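PDB 6F3H: exoribonuclease II, mitochondrial, which degrades RNA exonucleolytically in the 3' to 5' direction as the nuclease component of the mitochondrial mtEXO degradosome. Local coordinates for residues E28-S33 with S679-P684; A76-V81 with T236-L241; R633-L638 with Q672-F677. The protein carries 1 engineered substitution. All blocks are in the same frame, centred on the assembly; numbering follows the deposited sequence.

Contact 1: residues E28-S33 with S679-P684; sequences ELLRTS and SPFPLP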
loop_
_atom_site.group_PDB
_atom_site.type_symbol
_atom_site.label_atom_id
_atom_site.label_comp_id
_atom_site.label_asym_id
_atom_site.label_seq_id
_atom_site.Cartn_x
_atom_site.Cartn_y
_atom_site.Cartn_z
ATOM N N GLU A 28 -12.305 8.497 -14.459
ATOM C CA GLU A 28 -12.806 7.313 -15.154
ATOM C C GLU A 28 -11.923 6.097 -14.896
ATOM O O GLU A 28 -12.356 4.959 -15.139
ATOM C CB GLU A 28 -12.922 7.588 -16.661
ATOM N N LEU A 29 -10.715 6.322 -14.367
ATOM C CA LEU A 29 -9.853 5.236 -13.923
ATOM C C LEU A 29 -10.478 4.520 -12.749
ATOM O O LEU A 29 -10.516 3.285 -12.694
ATOM C CB LEU A 29 -8.499 5.797 -13.509
ATOM C CG LEU A 29 -7.715 6.426 -14.649
ATOM C CD1 LEU A 29 -6.481 7.161 -14.135
ATOM C CD2 LEU A 29 -7.354 5.336 -15.664
ATOM N N LEU A 30 -10.959 5.297 -11.789
ATOM C CA LEU A 30 -11.625 4.726 -10.637
ATOM C C LEU A 30 -12.944 4.073 -11.040
ATOM O O LEU A 30 -13.263 2.978 -10.568
ATOM C CB LEU A 30 -11.831 5.813 -9.573
ATOM C CG LEU A 30 -10.630 6.436 -8.826
ATOM C CD1 LEU A 30 -9.736 7.240 -9.689
ATOM C CD2 LEU A 30 -11.087 7.332 -7.734
ATOM N N ARG A 31 -13.697 4.686 -11.958
ATOM C CA ARG A 31 -15.004 4.131 -12.291
ATOM C C ARG A 31 -14.913 2.891 -13.152
ATOM O O ARG A 31 -15.873 2.118 -13.208
ATOM C CB ARG A 31 -15.862 5.161 -13.017
ATOM C CG ARG A 31 -16.284 6.303 -12.149
ATOM C CD ARG A 31 -17.319 7.166 -12.825
ATOM N NE ARG A 31 -17.352 8.496 -12.225
ATOM C CZ ARG A 31 -17.953 8.784 -11.072
ATOM N NH1 ARG A 31 -18.583 7.834 -10.383
ATOM N NH2 ARG A 31 -17.929 10.031 -10.610
ATOM N N THR A 32 -13.782 2.654 -13.786
ATOM C CA THR A 32 -13.682 1.570 -14.734
ATOM C C THR A 32 -12.579 0.621 -14.302
ATOM O O THR A 32 -11.649 0.991 -13.585
ATOM C CB THR A 32 -13.404 2.101 -16.140
ATOM N N SER A 33 -12.724 -0.617 -14.720
ATOM C CA SER A 33 -11.692 -1.624 -14.606
ATOM C C SER A 33 -11.053 -1.867 -15.968
ATOM O O SER A 33 -11.460 -1.303 -16.990
ATOM C CB SER A 33 -12.281 -2.918 -14.057
ATOM O OG SER A 33 -11.391 -3.990 -14.313
ATOM N N SER A 679 -11.094 6.587 -2.713
ATOM C CA SER A 679 -11.860 7.353 -3.675
ATOM C C SER A 679 -12.421 8.583 -2.999
ATOM O O SER A 679 -12.849 8.512 -1.843
ATOM C CB SER A 679 -13.030 6.538 -4.226
ATOM O OG SER A 679 -13.981 7.387 -4.818
ATOM N N PRO A 680 -12.526 9.694 -3.721
ATOM C CA PRO A 680 -13.133 10.897 -3.146
ATOM C C PRO A 680 -14.644 10.927 -3.251
ATOM O O PRO A 680 -15.253 11.895 -2.786
ATOM C CB PRO A 680 -12.530 12.018 -3.998
ATOM C CG PRO A 680 -11.859 11.328 -5.178
ATOM C CD PRO A 680 -12.196 9.882 -5.134
ATOM N N PHE A 681 -15.264 9.895 -3.800
ATOM C CA PHE A 681 -16.711 9.857 -3.854
ATOM C C PHE A 681 -17.164 8.422 -3.695
ATOM O O PHE A 681 -16.413 7.491 -4.006
ATOM C CB PHE A 681 -17.236 10.451 -5.160
ATOM C CG PHE A 681 -16.445 10.053 -6.342
ATOM C CD1 PHE A 681 -16.616 8.803 -6.905
ATOM C CD2 PHE A 681 -15.513 10.932 -6.894
ATOM C CE1 PHE A 681 -15.873 8.427 -8.012
ATOM C CE2 PHE A 681 -14.765 10.568 -7.998
ATOM C CZ PHE A 681 -14.944 9.312 -8.560
ATOM N N PRO A 682 -18.389 8.209 -3.228
ATOM C CA PRO A 682 -18.853 6.856 -2.908
ATOM C C PRO A 682 -18.864 5.937 -4.114
ATOM O O PRO A 682 -19.343 6.293 -5.191
ATOM C CB PRO A 682 -20.272 7.093 -2.403
ATOM C CG PRO A 682 -20.653 8.437 -2.967
ATOM C CD PRO A 682 -19.407 9.225 -2.916
ATOM N N LEU A 683 -18.344 4.739 -3.911
ATOM C CA LEU A 683 -18.409 3.655 -4.867
ATOM C C LEU A 683 -18.540 2.397 -4.043
ATOM O O LEU A 683 -18.011 2.338 -2.926
ATOM C CB LEU A 683 -17.158 3.573 -5.747
ATOM C CG LEU A 683 -17.111 4.668 -6.790
ATOM C CD1 LEU A 683 -15.770 4.691 -7.447
ATOM C CD2 LEU A 683 -18.214 4.431 -7.793
ATOM N N PRO A 684 -19.242 1.393 -4.537
ATOM C CA PRO A 684 -19.399 0.178 -3.739
ATOM C C PRO A 684 -18.049 -0.466 -3.445
ATOM O O PRO A 684 -17.186 -0.587 -4.321
ATOM C CB PRO A 684 -20.278 -0.723 -4.616
ATOM C CG PRO A 684 -20.320 -0.079 -5.968
ATOM C CD PRO A 684 -20.031 1.372 -5.778
#

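Contact 2: residues A76-V81 with T236-L241; sequences AMKNSV and TNTALL. With nucleotides of chain C.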
loop_
_atom_site.group_PDB
_atom_site.type_symbol
_atom_site.label_atom_id
_atom_site.label_comp_id
_atom_site.label_asym_id
_atom_site.label_seq_id
_atom_site.Cartn_x
_atom_site.Cartn_y
_atom_site.Cartn_z
ATOM N N ALA A 76 -0.889 -11.112 -21.226
ATOM C CA ALA A 76 -0.154 -10.624 -20.080
ATOM C C ALA A 76 -1.053 -10.567 -18.869
ATOM O O ALA A 76 -2.274 -10.439 -18.980
ATOM C CB ALA A 76 0.448 -9.241 -20.334
HETATM N N MSE A 77 -0.419 -10.659 -17.708
HETATM C CA MSE A 77 -1.097 -10.482 -16.447
HETATM C C MSE A 77 -1.585 -9.076 -16.343
HETATM O O MSE A 77 -0.874 -8.136 -16.663
HETATM C CB MSE A 77 -0.175 -10.789 -15.266
HETATM C CG MSE A 77 -0.046 -12.267 -14.978
HETATM SE SE MSE A 77 -1.752 -13.194 -15.214
HETATM C CE MSE A 77 -1.115 -15.047 -15.190
ATOM N N LYS A 78 -2.810 -8.949 -15.870
ATOM C CA LYS A 78 -3.376 -7.660 -15.535
ATOM C C LYS A 78 -2.343 -6.708 -14.948
ATOM O O LYS A 78 -2.321 -5.530 -15.293
ATOM C CB LYS A 78 -4.518 -7.885 -14.554
ATOM C CG LYS A 78 -5.049 -6.637 -13.931
ATOM C CD LYS A 78 -6.045 -6.997 -12.825
ATOM C CE LYS A 78 -5.404 -7.024 -11.424
ATOM N NZ LYS A 78 -5.705 -5.799 -10.599
ATOM N N ASN A 79 -1.473 -7.199 -14.080
ATOM C CA ASN A 79 -0.526 -6.329 -13.400
ATOM C C ASN A 79 0.710 -6.023 -14.215
ATOM O O ASN A 79 1.535 -5.212 -13.778
ATOM C CB ASN A 79 -0.135 -6.954 -12.088
ATOM C CG ASN A 79 -1.300 -7.083 -11.204
ATOM O OD1 ASN A 79 -2.267 -7.755 -11.557
ATOM N ND2 ASN A 79 -1.272 -6.398 -10.078
ATOM N N SER A 80 0.856 -6.639 -15.380
ATOM C CA SER A 80 1.896 -6.186 -16.280
ATOM C C SER A 80 1.568 -4.839 -16.901
ATOM O O SER A 80 2.397 -4.318 -17.640
ATOM C CB SER A 80 2.126 -7.209 -17.386
ATOM O OG SER A 80 2.513 -8.464 -16.853
ATOM N N VAL A 81 0.382 -4.289 -16.654
ATOM C CA VAL A 81 -0.017 -2.991 -17.193
ATOM C C VAL A 81 0.611 -1.868 -16.375
ATOM O O VAL A 81 0.324 -1.733 -15.179
ATOM C CB VAL A 81 -1.542 -2.853 -17.224
ATOM C CG1 VAL A 81 -1.902 -1.425 -17.572
ATOM C CG2 VAL A 81 -2.129 -3.805 -18.245
ATOM N N THR A 236 2.741 2.250 -9.828
ATOM C CA THR A 236 1.496 2.042 -10.550
ATOM C C THR A 236 0.515 1.385 -9.586
ATOM O O THR A 236 0.805 0.309 -9.054
ATOM C CB THR A 236 1.716 1.128 -11.756
ATOM O OG1 THR A 236 2.503 1.793 -12.756
ATOM C CG2 THR A 236 0.379 0.728 -12.371
ATOM N N ASN A 237 -0.635 2.016 -9.357
ATOM C CA ASN A 237 -1.609 1.420 -8.463
ATOM C C ASN A 237 -2.252 0.206 -9.119
ATOM O O ASN A 237 -2.550 0.206 -10.312
ATOM C CB ASN A 237 -2.685 2.424 -8.063
ATOM C CG ASN A 237 -3.885 1.754 -7.349
ATOM O OD1 ASN A 237 -3.717 1.011 -6.385
ATOM N ND2 ASN A 237 -5.085 2.021 -7.825
ATOM N N THR A 238 -2.425 -0.848 -8.313
ATOM C CA THR A 238 -2.976 -2.134 -8.738
ATOM C C THR A 238 -4.437 -2.048 -9.179
ATOM O O THR A 238 -4.890 -2.863 -9.993
ATOM C CB THR A 238 -2.899 -3.123 -7.576
ATOM O OG1 THR A 238 -1.721 -2.875 -6.797
ATOM C CG2 THR A 238 -2.922 -4.535 -8.082
ATOM N N ALA A 239 -5.217 -1.150 -8.587
ATOM C CA ALA A 239 -6.653 -1.183 -8.822
ATOM C C ALA A 239 -7.022 -0.354 -10.044
ATOM O O ALA A 239 -7.758 -0.808 -10.928
ATOM C CB ALA A 239 -7.377 -0.672 -7.579
ATOM N N LEU A 240 -6.474 0.854 -10.098
ATOM C CA LEU A 240 -6.619 1.740 -11.225
ATOM C C LEU A 240 -5.711 1.374 -12.373
ATOM O O LEU A 240 -5.962 1.832 -13.491
ATOM C CB LEU A 240 -6.277 3.159 -10.804
ATOM C CG LEU A 240 -6.889 3.719 -9.524
ATOM C CD1 LEU A 240 -6.585 5.220 -9.478
ATOM C CD2 LEU A 240 -8.381 3.422 -9.425
ATOM N N LEU A 241 -4.643 0.619 -12.107
ATOM C CA LEU A 241 -3.606 0.284 -13.096
ATOM C C LEU A 241 -3.081 1.539 -13.768
ATOM O O LEU A 241 -3.044 1.658 -14.989
ATOM C CB LEU A 241 -4.097 -0.726 -14.134
ATOM C CG LEU A 241 -4.498 -2.139 -13.704
ATOM C CD1 LEU A 241 -5.212 -2.907 -14.802
ATOM C CD2 LEU A 241 -3.268 -2.894 -13.292
ATOM P P A C 1 -2.474 -7.674 -6.589
ATOM O OP1 A C 1 -1.779 -6.483 -6.051
ATOM O OP2 A C 1 -3.844 -7.544 -7.163
ATOM O "O5'" A C 1 -2.495 -8.661 -5.346
ATOM C "C5'" A C 1 -3.249 -8.331 -4.195
ATOM C "C4'" A C 1 -4.692 -8.739 -4.363
ATOM O "O4'" A C 1 -4.767 -10.176 -4.562
ATOM C "C3'" A C 1 -5.567 -8.477 -3.154
ATOM O "O3'" A C 1 -6.096 -7.181 -3.119
ATOM C "C2'" A C 1 -6.615 -9.569 -3.235
ATOM O "O2'" A C 1 -7.585 -9.247 -4.222
ATOM C "C1'" A C 1 -5.773 -10.727 -3.747
ATOM N N9 A C 1 -5.073 -11.423 -2.654
ATOM C C8 A C 1 -4.593 -10.909 -1.470
ATOM N N7 A C 1 -3.981 -11.786 -0.727
ATOM C C5 A C 1 -4.050 -12.948 -1.480
ATOM C C6 A C 1 -3.583 -14.243 -1.241
ATOM N N6 A C 1 -2.932 -14.579 -0.123
ATOM N N1 A C 1 -3.810 -15.180 -2.191
ATOM C C2 A C 1 -4.465 -14.832 -3.304
ATOM N N3 A C 1 -4.955 -13.645 -3.647
ATOM C C4 A C 1 -4.709 -12.742 -2.676
#

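Contact 3: residues R633-L638 with Q672-F677; sequences RCYNGL and QLSSSF. With nucleotides of chain C.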
loop_
_atom_site.group_PDB
_atom_site.type_symbol
_atom_site.label_atom_id
_atom_site.label_comp_id
_atom_site.label_asym_id
_atom_site.label_seq_id
_atom_site.Cartn_x
_atom_site.Cartn_y
_atom_site.Cartn_z
ATOM N N ARG A 633 -13.440 3.971 0.611
ATOM C CA ARG A 633 -12.608 2.858 0.205
ATOM C C ARG A 633 -13.498 1.959 -0.632
ATOM O O ARG A 633 -14.542 1.506 -0.155
ATOM C CB ARG A 633 -12.053 2.102 1.409
ATOM C CG ARG A 633 -11.589 0.702 1.031
ATOM C CD ARG A 633 -10.917 -0.035 2.162
ATOM N NE ARG A 633 -10.186 0.868 3.030
ATOM C CZ ARG A 633 -9.705 0.514 4.212
ATOM N NH1 ARG A 633 -9.902 -0.731 4.650
ATOM N NH2 ARG A 633 -9.051 1.408 4.957
ATOM N N CYS A 634 -13.079 1.683 -1.865
ATOM C CA CYS A 634 -13.934 1.077 -2.872
ATOM C C CYS A 634 -13.270 -0.166 -3.411
ATOM O O CYS A 634 -12.083 -0.398 -3.199
ATOM C CB CYS A 634 -14.247 2.039 -4.021
ATOM S SG CYS A 634 -14.461 3.731 -3.476
ATOM N N TYR A 635 -14.062 -0.971 -4.107
ATOM C CA TYR A 635 -13.540 -2.172 -4.738
ATOM C C TYR A 635 -14.448 -2.458 -5.919
ATOM O O TYR A 635 -15.654 -2.645 -5.728
ATOM C CB TYR A 635 -13.495 -3.354 -3.764
ATOM C CG TYR A 635 -12.999 -4.640 -4.387
ATOM C CD1 TYR A 635 -13.794 -5.347 -5.267
ATOM C CD2 TYR A 635 -11.741 -5.148 -4.107
ATOM C CE1 TYR A 635 -13.360 -6.508 -5.869
ATOM C CE2 TYR A 635 -11.295 -6.323 -4.719
ATOM C CZ TYR A 635 -12.122 -6.994 -5.600
ATOM O OH TYR A 635 -11.754 -8.158 -6.238
ATOM N N ASN A 636 -13.861 -2.529 -7.121
ATOM C CA ASN A 636 -14.628 -2.700 -8.347
ATOM C C ASN A 636 -14.716 -4.137 -8.777
ATOM O O ASN A 636 -15.750 -4.562 -9.291
ATOM C CB ASN A 636 -14.006 -1.945 -9.517
ATOM C CG ASN A 636 -14.165 -0.467 -9.415
ATOM O OD1 ASN A 636 -14.884 0.034 -8.559
ATOM N ND2 ASN A 636 -13.480 0.257 -10.299
ATOM N N GLY A 637 -13.628 -4.858 -8.684
ATOM C CA GLY A 637 -13.607 -6.162 -9.276
ATOM C C GLY A 637 -13.100 -6.029 -10.687
ATOM O O GLY A 637 -12.676 -4.959 -11.136
ATOM N N LEU A 638 -13.171 -7.138 -11.406
ATOM C CA LEU A 638 -12.637 -7.208 -12.754
ATOM C C LEU A 638 -13.724 -7.431 -13.800
ATOM O O LEU A 638 -14.795 -7.980 -13.523
ATOM C CB LEU A 638 -11.589 -8.319 -12.868
ATOM C CG LEU A 638 -10.309 -8.188 -12.047
ATOM C CD1 LEU A 638 -9.392 -9.359 -12.281
ATOM C CD2 LEU A 638 -9.591 -6.926 -12.436
ATOM N N GLN A 672 -8.664 -13.859 -10.486
ATOM C CA GLN A 672 -9.839 -13.068 -10.854
ATOM C C GLN A 672 -10.190 -11.976 -9.843
ATOM O O GLN A 672 -11.319 -11.479 -9.853
ATOM C CB GLN A 672 -11.053 -13.976 -11.063
ATOM C CG GLN A 672 -10.687 -15.386 -11.486
ATOM C CD GLN A 672 -11.884 -16.173 -11.948
ATOM O OE1 GLN A 672 -12.964 -15.617 -12.116
ATOM N NE2 GLN A 672 -11.698 -17.470 -12.175
ATOM N N LEU A 673 -9.260 -11.570 -8.987
ATOM C CA LEU A 673 -9.567 -10.540 -8.011
ATOM C C LEU A 673 -8.811 -9.252 -8.265
ATOM O O LEU A 673 -7.701 -9.261 -8.787
ATOM C CB LEU A 673 -9.231 -10.985 -6.606
ATOM C CG LEU A 673 -9.889 -12.280 -6.219
ATOM C CD1 LEU A 673 -9.194 -12.768 -4.959
ATOM C CD2 LEU A 673 -11.366 -11.999 -6.016
ATOM N N SER A 674 -9.427 -8.152 -7.856
ATOM C CA SER A 674 -8.882 -6.804 -7.878
ATOM C C SER A 674 -8.283 -6.466 -6.503
ATOM O O SER A 674 -8.086 -7.348 -5.655
ATOM C CB SER A 674 -10.014 -5.847 -8.285
ATOM O OG SER A 674 -9.647 -4.480 -8.210
ATOM N N SER A 675 -8.040 -5.180 -6.255
ATOM C CA SER A 675 -7.656 -4.698 -4.943
ATOM C C SER A 675 -8.497 -3.472 -4.640
ATOM O O SER A 675 -9.149 -2.902 -5.522
ATOM C CB SER A 675 -6.157 -4.375 -4.851
ATOM O OG SER A 675 -5.872 -3.018 -5.164
ATOM N N SER A 676 -8.495 -3.086 -3.375
ATOM C CA SER A 676 -9.318 -1.983 -2.930
ATOM C C SER A 676 -8.530 -0.689 -3.051
ATOM O O SER A 676 -7.297 -0.677 -3.030
ATOM C CB SER A 676 -9.819 -2.229 -1.499
ATOM O OG SER A 676 -9.027 -1.585 -0.513
ATOM N N PHE A 677 -9.257 0.400 -3.231
ATOM C CA PHE A 677 -8.641 1.687 -3.472
ATOM C C PHE A 677 -9.469 2.772 -2.822
ATOM O O PHE A 677 -10.682 2.636 -2.681
ATOM C CB PHE A 677 -8.483 1.972 -4.984
ATOM C CG PHE A 677 -9.785 1.966 -5.764
ATOM C CD1 PHE A 677 -10.327 0.773 -6.241
ATOM C CD2 PHE A 677 -10.469 3.152 -6.019
ATOM C CE1 PHE A 677 -11.524 0.770 -6.960
ATOM C CE2 PHE A 677 -11.668 3.152 -6.738
ATOM C CZ PHE A 677 -12.198 1.964 -7.202
ATOM P P G C 2 -6.197 -6.514 -1.690
ATOM O OP1 G C 2 -6.269 -5.022 -1.819
ATOM O OP2 G C 2 -5.175 -7.275 -0.914
ATOM O "O5'" G C 2 -7.566 -7.073 -1.124
ATOM C "C5'" G C 2 -8.768 -6.865 -1.838
ATOM C "C4'" G C 2 -9.964 -7.286 -1.031
ATOM O "O4'" G C 2 -10.011 -8.723 -0.911
ATOM C "C3'" G C 2 -10.003 -6.798 0.398
ATOM O "O3'" G C 2 -10.444 -5.463 0.465
ATOM C "C2'" G C 2 -10.943 -7.794 1.054
ATOM O "O2'" G C 2 -12.296 -7.489 0.775
ATOM C "C1'" G C 2 -10.582 -9.078 0.320
ATOM N N9 G C 2 -9.550 -9.795 1.035
ATOM C C8 G C 2 -8.244 -9.797 0.630
ATOM N N7 G C 2 -7.509 -10.496 1.428
ATOM C C5 G C 2 -8.405 -10.951 2.386
ATOM C C6 G C 2 -8.155 -11.757 3.499
ATOM O O6 G C 2 -7.046 -12.200 3.806
ATOM N N1 G C 2 -9.325 -12.013 4.244
ATOM C C2 G C 2 -10.606 -11.547 3.957
ATOM N N2 G C 2 -11.595 -11.926 4.820
ATOM N N3 G C 2 -10.843 -10.771 2.886
ATOM C C4 G C 2 -9.698 -10.531 2.174
ATOM P P A C 1 -2.474 -7.674 -6.589
ATOM O OP1 A C 1 -1.779 -6.483 -6.051
ATOM O OP2 A C 1 -3.844 -7.544 -7.163
ATOM O "O5'" A C 1 -2.495 -8.661 -5.346
ATOM C "C5'" A C 1 -3.249 -8.331 -4.195
ATOM C "C4'" A C 1 -4.692 -8.739 -4.363
ATOM O "O4'" A C 1 -4.767 -10.176 -4.562
ATOM C "C3'" A C 1 -5.567 -8.477 -3.154
ATOM O "O3'" A C 1 -6.096 -7.181 -3.119
ATOM C "C2'" A C 1 -6.615 -9.569 -3.235
ATOM O "O2'" A C 1 -7.585 -9.247 -4.222
ATOM C "C1'" A C 1 -5.773 -10.727 -3.747
ATOM N N9 A C 1 -5.073 -11.423 -2.654
ATOM C C8 A C 1 -4.593 -10.909 -1.470
ATOM N N7 A C 1 -3.981 -11.786 -0.727
ATOM C C5 A C 1 -4.050 -12.948 -1.480
ATOM C C6 A C 1 -3.583 -14.243 -1.241
ATOM N N6 A C 1 -2.932 -14.579 -0.123
ATOM N N1 A C 1 -3.810 -15.180 -2.191
ATOM C C2 A C 1 -4.465 -14.832 -3.304
ATOM N N3 A C 1 -4.955 -13.645 -3.647
ATOM C C4 A C 1 -4.709 -12.742 -2.676
ATOM P P A C 3 -9.951 -4.537 1.650
ATOM O OP1 A C 3 -10.495 -3.163 1.487
ATOM O OP2 A C 3 -8.504 -4.730 1.755
ATOM O "O5'" A C 3 -10.592 -5.242 2.927
ATOM C "C5'" A C 3 -11.993 -5.236 3.135
ATOM C "C4'" A C 3 -12.373 -5.885 4.444
ATOM O "O4'" A C 3 -12.115 -7.312 4.381
ATOM C "C3'" A C 3 -11.606 -5.413 5.674
ATOM O "O3'" A C 3 -12.118 -4.208 6.208
ATOM C "C2'" A C 3 -11.709 -6.607 6.609
ATOM O "O2'" A C 3 -12.967 -6.670 7.240
ATOM C "C1'" A C 3 -11.614 -7.761 5.616
ATOM N N9 A C 3 -10.212 -8.070 5.400
ATOM C C8 A C 3 -9.363 -7.548 4.469
ATOM N N7 A C 3 -8.154 -8.012 4.576
ATOM C C5 A C 3 -8.250 -8.859 5.652
ATOM C C6 A C 3 -7.309 -9.656 6.266
ATOM N N6 A C 3 -6.046 -9.716 5.852
ATOM N N1 A C 3 -7.735 -10.380 7.325
ATOM C C2 A C 3 -9.023 -10.303 7.720
ATOM N N3 A C 3 -10.010 -9.580 7.215
ATOM C C4 A C 3 -9.515 -8.891 6.187
HETATM O O HOH W 1 -13.737 -9.392 -10.054
#

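Contact 1: residues E28-S33 with S679-P684
Leu30 and Arg31, in the last turn of helix 27-31, face the irregular, proline-rich segment Ser679-Pro684, the closest CA pair being Leu30 and Ser679 at 7.4 Å. The contact is thus a helix-on-loop packing between a short helix near the start of the chain and a loop of the RNB domain, the closest ends of the two segments being 646 residues apart. Its distinctive feature is a parallel cation-pi stack. The guanidinium of Arg31 lies flat over one face of the Phe681 ring, with centres 4.4 Å apart and planes inclined by 14°. The overlap is offset: Arg31 NH2 lies 3.6 Å above the plane of the Phe681 ring, displaced toward its rim. An extended chain from CG to NE carries the charged group out from the helix to this position, and Leu683 CD2 approaches the guanidinium obliquely. The apolar half rests on Leu30, whose CB points toward the loop. Leu30 CD2 does the touching, 3.8 Å from Pro680 CD and 4.1 Å from Ser679 CB, and it meets the Phe681 ring obliquely. The opposite face of that ring, away from Arg31, is overlain near the rim by Ser679 OG and Pro680 CD, giving the aromatic a neighbour on each side. Ser679 OG also closes a local bond within the loop, donating to Phe681 O at 2.6 Å in the carbonyl plane, on a lone pair.

Contact 2: residues A76-V81 with T236-L241
Leu241 packs against the 3-10 turn Lys78-Ser80 and the residue that follows it, Val81, with CA atoms of Leu241 and Val81 6.4 Å apart. Leu241 CB points toward Ala76-Val81 and lies 4.1 Å from Val81 CG1. CG, held anti to the carbonyl carbon (chi1 -64°), serves as the branch point, and both methyls beyond it lie on Lys78. Leu241 CD1 is the nearer to the aliphatic part, 3.8 Å from Lys78 CG, while Leu241 CD2 lies 3.4 Å from Lys78 O. That carbonyl is already used inside the turn, where it accepts from Val81 N, so the methyl covers a polar atom that has a partner.

Lys78 then continues beyond Leu241. Its chain bends at chi3 and chi4, and Lys78 NZ makes a weak hydrogen bond of 3.1 Å to Thr238 O, the polar link between the two segments. The side chains of Thr238 and Asn79 run obliquely past each other, Asn79 ND2 coming to 3.2 Å from Thr238 CG2. This junction lies beside the phosphate of A1 of chain C, Thr238 CG2 being 3.0 Å from its OP1, a packing contact. Further back, Thr236 CG2 touches Val81 O, and Thr236 OG1 is hydrogen-bonded to Ile82 O.

In the fold, Ala76-Val81 connects strands 73-76 and 81-85, the two outermost strands of a five-stranded antiparallel sheet, and Thr236-Leu241 joins the adjacent antiparallel strands 231-237 and 242-248 of a three-stranded one. The contact therefore brings two sheets together through their connections, with helix 725-761 touching Asn237 and Leu240, and Phe677 of strand 677-679 touching Ala239 and Leu240.

Contact 3: residues R633-L638 with Q672-F677
Cys634 and Phe677 form an antiparallel, hydrogen-bonded pair in a two-stranded ribbon of the RNB domain, and beyond it the two segments run on side by side without regular structure, next to the bound RNA. Backbone bonding fixes the register: Cys634 N donates to Phe677 O at 2.7 Å, and Phe677 N donates to Cys634 O at 2.9 Å. A third bond replaces the ladder further along. Tyr635, its CG anti to the backbone N (chi1 178°), reaches along the partner segment until Tyr635 OH accepts from Ser674 N at 2.8 Å, with an angle of 157° at the hydrogen; Ser674 O lies at the edge of the same ring.

Aromatic packing centres on Phe677. Cys634 CB sits over one face as a CH-pi contact, 4.1 Å from the centroid of the Phe677 ring, and SG adds an oblique sulfur-aromatic approach. At the ring edge comes the Asn636 amide, turned 82° to the ring plane, while its ND2 donates to Leu30 O of helix 27-31.

Most RNA contacts come from Gln672-Phe677. Ser676 OG donates to OP1 of A3 of chain C at 2.9 Å, its backbone N makes a weak bond to OP1 of G2 of chain C, and Ser674 O accepts from the ribose O2' of A1 of chain C, although the modelled separation is too short to be trusted. From the partner segment, Arg633 NH1 forms a salt bridge to a further RNA phosphate.

Solvent closes the far end of the contact, where one water accepts from Leu638 N at 2.7 Å and donates to Gln672 O at 3.2 Å.

Contact 3 is the most buried of the three and has the largest interface, 566 Å², about twice that of either neighbour; contacts 1 and 2 are partly buried. Contact 3 is nested within the loop closed by contact 1, and strand 677-679 leads from one into the other; Leu683 CB and Ser679 CB both pack on Cys634 SG. Contact 2 meets contact 3 through Ala239 and Lys78, and contact 1 through Leu240 against Leu30. Chemistry changes with position: strand bonding and hydrogen bonds to RNA in contact 3, a cation-pi stack at the exposed Arg31 in contact 1, and in contact 2 mainly apolar packing with one weak amine bond, approaching the same RNA by packing alone.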